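PDB 3MBH: putative phosphomethylpyrimidine kinase from Bacteroides thetaiotaomicron, which probably phosphorylates pyridoxal at the expense of ATP, as other ribokinase-like vitamin B6 kinases do, and is seen here with pyridoxal bound. Local coordinates for residues T83-S88 with D112-D117; R90-V95 with V130-H135. All blocks are in the same frame, centred on the assembly; numbering follows the deposited sequence.

Contact 1: residues T83-S88 with D112-D117. With PXL (3-hydroxy-5-(hydroxymethyl)-2-methylisonicotinaldehyde), chain G.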
loop_
_atom_site.group_PDB
_atom_site.type_symbol
_atom_site.label_atom_id
_atom_site.label_comp_id
_atom_site.label_asym_id
_atom_site.label_seq_id
_atom_site.Cartn_x
_atom_site.Cartn_y
_atom_site.Cartn_z
ATOM N N THR A 83 8.814 11.406 27.717
ATOM C CA THR A 83 9.731 12.466 28.018
ATOM C C THR A 83 11.082 12.229 27.396
ATOM O O THR A 83 11.516 11.084 27.233
ATOM C CB THR A 83 9.920 12.652 29.574
ATOM O OG1 THR A 83 10.783 11.633 30.109
ATOM C CG2 THR A 83 8.616 12.635 30.268
ATOM N N GLY A 84 11.789 13.327 27.124
ATOM C CA GLY A 84 13.159 13.269 26.647
ATOM C C GLY A 84 14.013 14.425 27.148
ATOM O O GLY A 84 14.184 14.649 28.406
ATOM N N TYR A 85 14.622 15.123 26.209
ATOM C CA TYR A 85 15.514 16.225 26.545
ATOM C C TYR A 85 14.759 17.293 27.353
ATOM O O TYR A 85 13.791 17.825 26.903
ATOM C CB TYR A 85 16.115 16.806 25.267
ATOM C CG TYR A 85 17.174 17.886 25.440
ATOM C CD1 TYR A 85 16.813 19.182 25.808
ATOM C CD2 TYR A 85 18.542 17.606 25.264
ATOM C CE1 TYR A 85 17.753 20.168 25.973
ATOM C CE2 TYR A 85 19.475 18.600 25.409
ATOM C CZ TYR A 85 19.070 19.886 25.787
ATOM O OH TYR A 85 19.978 20.899 25.935
ATOM N N LEU A 86 15.260 17.612 28.533
ATOM C CA LEU A 86 14.688 18.621 29.422
ATOM C C LEU A 86 15.568 19.858 29.468
ATOM O O LEU A 86 16.777 19.794 29.274
ATOM C CB LEU A 86 14.532 18.060 30.841
ATOM C CG LEU A 86 13.752 16.758 30.924
ATOM C CD1 LEU A 86 13.634 16.239 32.402
ATOM C CD2 LEU A 86 12.359 16.874 30.306
ATOM N N GLY A 87 14.966 20.995 29.691
ATOM C CA GLY A 87 15.666 22.271 29.560
ATOM C C GLY A 87 16.369 22.851 30.780
ATOM O O GLY A 87 17.110 23.821 30.647
ATOM N N SER A 88 16.120 22.293 31.973
ATOM C CA SER A 88 16.872 22.671 33.153
ATOM C C SER A 88 16.680 21.583 34.219
ATOM O O SER A 88 15.780 20.774 34.135
ATOM C CB SER A 88 16.394 24.045 33.711
ATOM O OG SER A 88 15.179 23.883 34.463
ATOM N N ASP A 112 12.884 8.665 28.110
ATOM C CA ASP A 112 14.207 8.554 27.566
ATOM C C ASP A 112 15.096 9.456 28.439
ATOM O O ASP A 112 14.900 10.659 28.492
ATOM C CB ASP A 112 14.200 8.971 26.067
ATOM C CG ASP A 112 15.569 8.839 25.410
ATOM O OD1 ASP A 112 16.595 8.627 26.131
ATOM O OD2 ASP A 112 15.642 8.978 24.146
ATOM N N PRO A 113 16.035 8.864 29.202
ATOM C CA PRO A 113 16.837 9.671 30.109
ATOM C C PRO A 113 17.964 10.428 29.374
ATOM O O PRO A 113 19.140 10.113 29.570
ATOM C CB PRO A 113 17.386 8.626 31.104
ATOM C CG PRO A 113 17.582 7.427 30.256
ATOM C CD PRO A 113 16.467 7.465 29.190
ATOM N N VAL A 114 17.579 11.417 28.570
ATOM C CA VAL A 114 18.474 12.147 27.668
ATOM C C VAL A 114 19.516 12.948 28.485
ATOM O O VAL A 114 19.189 13.949 29.138
ATOM C CB VAL A 114 17.677 13.042 26.690
ATOM C CG1 VAL A 114 18.633 13.852 25.703
ATOM C CG2 VAL A 114 16.643 12.198 25.865
ATOM N N LEU A 115 20.776 12.486 28.452
ATOM C CA LEU A 115 21.872 13.118 29.203
ATOM C C LEU A 115 23.176 13.281 28.428
ATOM O O LEU A 115 23.937 14.228 28.683
ATOM C CB LEU A 115 22.181 12.325 30.453
ATOM C CG LEU A 115 21.100 12.209 31.536
ATOM C CD1 LEU A 115 21.485 11.068 32.454
ATOM C CD2 LEU A 115 20.899 13.594 32.252
ATOM N N GLY A 116 23.428 12.369 27.497
ATOM C CA GLY A 116 24.684 12.347 26.774
ATOM C C GLY A 116 24.864 11.137 25.869
ATOM O O GLY A 116 23.973 10.301 25.716
ATOM N N ASP A 117 26.018 11.059 25.244
ATOM C CA ASP A 117 26.336 9.945 24.361
ATOM C C ASP A 117 27.839 10.007 24.165
ATOM O O ASP A 117 28.481 10.995 24.528
ATOM C CB ASP A 117 25.641 10.080 23.008
ATOM C CG ASP A 117 25.441 8.735 22.296
ATOM O OD1 ASP A 117 26.007 7.690 22.710
ATOM O OD2 ASP A 117 24.700 8.747 21.309
HETATM O OP4 PXL G . 17.483 13.357 22.376
HETATM C C5A PXL G . 18.659 13.904 21.800
HETATM C C5 PXL G . 18.568 15.433 21.853
HETATM C C6 PXL G . 17.411 16.159 22.049
HETATM N N1 PXL G . 17.414 17.491 22.113
HETATM C C2 PXL G . 18.485 18.295 21.952
HETATM C C3 PXL G . 19.778 17.637 21.715
HETATM C C4 PXL G . 19.796 16.156 21.697
HETATM C C4A PXL G . 20.986 15.353 21.419
HETATM O O4A PXL G . 21.878 15.998 20.965
HETATM O O3 PXL G . 20.944 18.289 21.585
HETATM C C2A PXL G . 18.232 19.793 22.007
HETATM O O HOH W 1 13.399 12.492 30.053
HETATM O O HOH W 2 17.189 15.742 29.678
#

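Contact 2: residues R90-V95 with V130-H135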
loop_
_atom_site.group_PDB
_atom_site.type_symbol
_atom_site.label_atom_id
_atom_site.label_comp_id
_atom_site.label_asym_id
_atom_site.label_seq_id
_atom_site.Cartn_x
_atom_site.Cartn_y
_atom_site.Cartn_z
ATOM N N ARG A 90 15.398 21.996 37.090
ATOM C CA ARG A 90 14.122 22.289 37.735
ATOM C C ARG A 90 12.945 21.525 37.064
ATOM O O ARG A 90 11.901 21.341 37.645
ATOM C CB ARG A 90 13.861 23.803 37.719
ATOM C CG ARG A 90 14.781 24.555 38.637
ATOM C CD ARG A 90 14.831 26.064 38.465
ATOM N NE ARG A 90 15.594 26.404 37.250
ATOM C CZ ARG A 90 15.094 27.001 36.177
ATOM N NH1 ARG A 90 13.839 27.416 36.140
ATOM N NH2 ARG A 90 15.890 27.263 35.150
ATOM N N GLN A 91 13.124 21.112 35.827
ATOM C CA GLN A 91 12.055 20.443 35.116
ATOM C C GLN A 91 11.787 19.057 35.636
ATOM O O GLN A 91 10.680 18.581 35.512
ATOM C CB GLN A 91 12.329 20.383 33.603
ATOM C CG GLN A 91 12.447 21.777 33.009
ATOM C CD GLN A 91 12.439 21.813 31.502
ATOM O OE1 GLN A 91 12.295 20.773 30.857
ATOM N NE2 GLN A 91 12.654 23.003 30.930
ATOM N N ILE A 92 12.762 18.425 36.264
ATOM C CA ILE A 92 12.526 17.044 36.669
ATOM C C ILE A 92 11.326 16.957 37.615
ATOM O O ILE A 92 10.424 16.164 37.405
ATOM C CB ILE A 92 13.743 16.341 37.224
ATOM C CG1 ILE A 92 14.618 15.859 36.051
ATOM C CG2 ILE A 92 13.269 15.120 38.114
ATOM C CD1 ILE A 92 15.461 17.019 35.322
ATOM N N GLN A 93 11.256 17.849 38.575
ATOM C CA GLN A 93 10.177 17.777 39.564
ATOM C C GLN A 93 8.834 18.232 39.001
ATOM O O GLN A 93 7.794 17.717 39.361
ATOM C CB GLN A 93 10.537 18.550 40.823
ATOM C CG GLN A 93 11.308 17.753 41.835
ATOM C CD GLN A 93 10.581 16.454 42.329
ATOM O OE1 GLN A 93 9.361 16.424 42.581
ATOM N NE2 GLN A 93 11.349 15.394 42.434
ATOM N N ILE A 94 8.874 19.207 38.126
ATOM C CA ILE A 94 7.667 19.645 37.387
ATOM C C ILE A 94 7.106 18.487 36.579
ATOM O O ILE A 94 5.888 18.210 36.573
ATOM C CB ILE A 94 7.933 20.864 36.476
ATOM C CG1 ILE A 94 8.319 22.058 37.345
ATOM C CG2 ILE A 94 6.673 21.163 35.621
ATOM C CD1 ILE A 94 8.953 23.259 36.601
ATOM N N VAL A 95 8.002 17.779 35.925
ATOM C CA VAL A 95 7.602 16.670 35.083
ATOM C C VAL A 95 7.144 15.491 35.940
ATOM O O VAL A 95 6.170 14.858 35.601
ATOM C CB VAL A 95 8.717 16.281 34.116
ATOM C CG1 VAL A 95 8.338 15.022 33.349
ATOM C CG2 VAL A 95 8.967 17.473 33.121
ATOM N N VAL A 130 22.081 15.059 35.885
ATOM C CA VAL A 130 22.180 13.607 36.071
ATOM C C VAL A 130 21.461 13.166 37.352
ATOM O O VAL A 130 20.609 12.291 37.305
ATOM C CB VAL A 130 23.623 13.146 36.127
ATOM C CG1 VAL A 130 23.665 11.699 36.334
ATOM C CG2 VAL A 130 24.385 13.492 34.783
ATOM N N LYS A 131 21.783 13.818 38.491
ATOM C CA LYS A 131 21.150 13.470 39.762
ATOM C C LYS A 131 19.615 13.587 39.668
ATOM O O LYS A 131 18.920 12.693 40.117
ATOM C CB LYS A 131 21.702 14.295 40.934
ATOM C CG LYS A 131 23.183 14.110 41.145
ATOM C CD LYS A 131 23.683 14.767 42.385
ATOM C CE LYS A 131 23.715 16.245 42.260
ATOM N NZ LYS A 131 24.904 16.832 42.988
ATOM N N GLU A 132 19.087 14.641 39.044
ATOM C CA GLU A 132 17.626 14.773 38.887
ATOM C C GLU A 132 17.034 13.677 37.976
ATOM O O GLU A 132 15.951 13.106 38.252
ATOM C CB GLU A 132 17.263 16.174 38.385
ATOM C CG GLU A 132 17.556 17.311 39.358
ATOM C CD GLU A 132 16.714 17.226 40.645
ATOM O OE1 GLU A 132 15.489 17.027 40.556
ATOM O OE2 GLU A 132 17.285 17.371 41.739
HETATM N N MSE A 133 17.730 13.371 36.881
HETATM C CA MSE A 133 17.230 12.366 35.967
HETATM C C MSE A 133 17.099 11.011 36.672
HETATM O O MSE A 133 16.165 10.260 36.402
HETATM C CB MSE A 133 18.108 12.281 34.731
HETATM C CG MSE A 133 17.581 11.382 33.635
HETATM SE SE MSE A 133 15.846 12.006 32.939
HETATM C CE MSE A 133 16.452 13.424 31.761
ATOM N N ARG A 134 18.031 10.714 37.581
ATOM C CA ARG A 134 17.945 9.524 38.407
ATOM C C ARG A 134 16.615 9.420 39.164
ATOM O O ARG A 134 16.094 8.325 39.363
ATOM C CB ARG A 134 19.101 9.469 39.435
ATOM C CG ARG A 134 20.440 9.109 38.822
ATOM C CD ARG A 134 21.528 9.193 39.854
ATOM N NE ARG A 134 22.839 9.121 39.230
ATOM C CZ ARG A 134 23.936 9.697 39.698
ATOM N NH1 ARG A 134 23.891 10.432 40.793
ATOM N NH2 ARG A 134 25.085 9.553 39.063
ATOM N N HIS A 135 16.068 10.559 39.569
ATOM C CA HIS A 135 14.762 10.593 40.174
ATOM C C HIS A 135 13.633 10.355 39.166
ATOM O O HIS A 135 12.719 9.568 39.437
ATOM C CB HIS A 135 14.480 11.933 40.898
ATOM C CG HIS A 135 13.138 11.968 41.564
ATOM N ND1 HIS A 135 12.845 11.209 42.677
ATOM C CD2 HIS A 135 12.000 12.625 41.249
ATOM C CE1 HIS A 135 11.592 11.427 43.043
ATOM N NE2 HIS A 135 11.060 12.296 42.204
HETATM O O HOH W 3 13.797 19.159 39.536
HETATM O O HOH W 4 13.996 15.613 42.262
#

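Contact 1: residues T83-S88 with D112-D117
Tyr85 and Val114 form part of the wall of the pyridoxal pocket in this ribokinase-like fold, meeting in the loops that leave two neighbouring parallel strands, 80-83 and 108-111, at their C-terminal ends. The sheet pairing runs out here with one last bond, from Asp112 N to Thr83 O at 2.9 Å. Two waters also bridge the segments. One water accepts from Leu86 N and donates to Val114 O; a second takes a hydrogen bond from Thr83 OG1 and gives its own two to Gly84 O and Asp112 O. Pro113, at the centre of an inverse gamma turn, lets Val114 N bond back to Asp112 O, and the turn presents the valine to the other loop. Its CG2 lies 3.6 Å from Tyr85 N, against the backbone, while CG1 meets the edge of the tyrosine ring at CD2, 3.8 Å away. With CG anti to its own N (chi1 -174°), Tyr85 lays one ring face against pyridoxal, the ligand methyl C2A sitting 3.7 Å above the ring centre. Tyr85 CD2 comes to 3.3 Å from the pyridine nitrogen N1. A serine in place of Tyr85 would probably leave that face of the pyridine without its aromatic partner and open a gap beside Val114. Thr50, Gln51 and Asp225 supply hydrogen bonds to the ligand. Val114 also reaches the opposite end of pyridoxal, where CG1 lies 3.6 Å from the hydroxymethyl oxygen OP4.

Contact 2: residues R90-V95 with V130-H135
The short helical segments 91-95 and 130-135 run almost parallel, their axes 13° apart in direction and 9.3 Å apart at closest approach, with Ile92 facing Glu132 at the nearest pair of CA atoms. Ile92 is the main apolar side chain between them. Its CG1 rests on the CB of Glu132 at 3.5 Å, and the branch methyl CG2 lies alongside the carbonyl oxygen of Glu132, 3.4 Å away; the same methyl lies near the plane of the His135 ring, at its edge. On the inner side the isoleucine continues onto Met129 and Leu136 of helix 127-136.

Outward from this apolar strip the contact turns polar. Glu132 is bent at chi2 (-64°), which folds its carboxylate back over Ile92 and brings OE1 to two waters. One accepts from Gln93 N and donates to OE1; the other accepts from Gln93 NE2, at 2.7 Å, and likewise donates to OE1. Gln93 is bent too, and its amide swings across to His135; the side chains cross at about a right angle, and the amide plane is turned 37° from the ring plane. Gln93 NE2 stands 3.1 Å from both CD2 and NE2 of the His135 imidazole.

Helix meets helix, then, through an apolar inner side centred on Ile92 and a hydrated outer one. Two water-borne hydrogen bonds converge on a single carboxylate oxygen, which would probably help to stabilise negative charge on Glu132 while tying it indirectly to the backbone and the side-chain amide of Gln93.

How the contacts relate
Contacts 1 and 2 are centred about 10 Å apart and are two levels of one region of the alpha/beta fold. Their segments alternate along the chain: 83-88 leaves strand 80-83 and leads into 90-95 at the start of helix 91-102. After that helix comes strand 108-111, which 112-117 leaves, followed by 130-135 in helix 127-136. The levels touch directly: Leu86 CD1 packs on Ile92 CD1 at 3.5 Å, and Pro113 CB on the CG of selenomethionine Met133 at 3.7 Å. The loops of contact 1 thus shape the pyridoxal pocket, while the helices of contact 2 pack behind them, on the far side from the ligand.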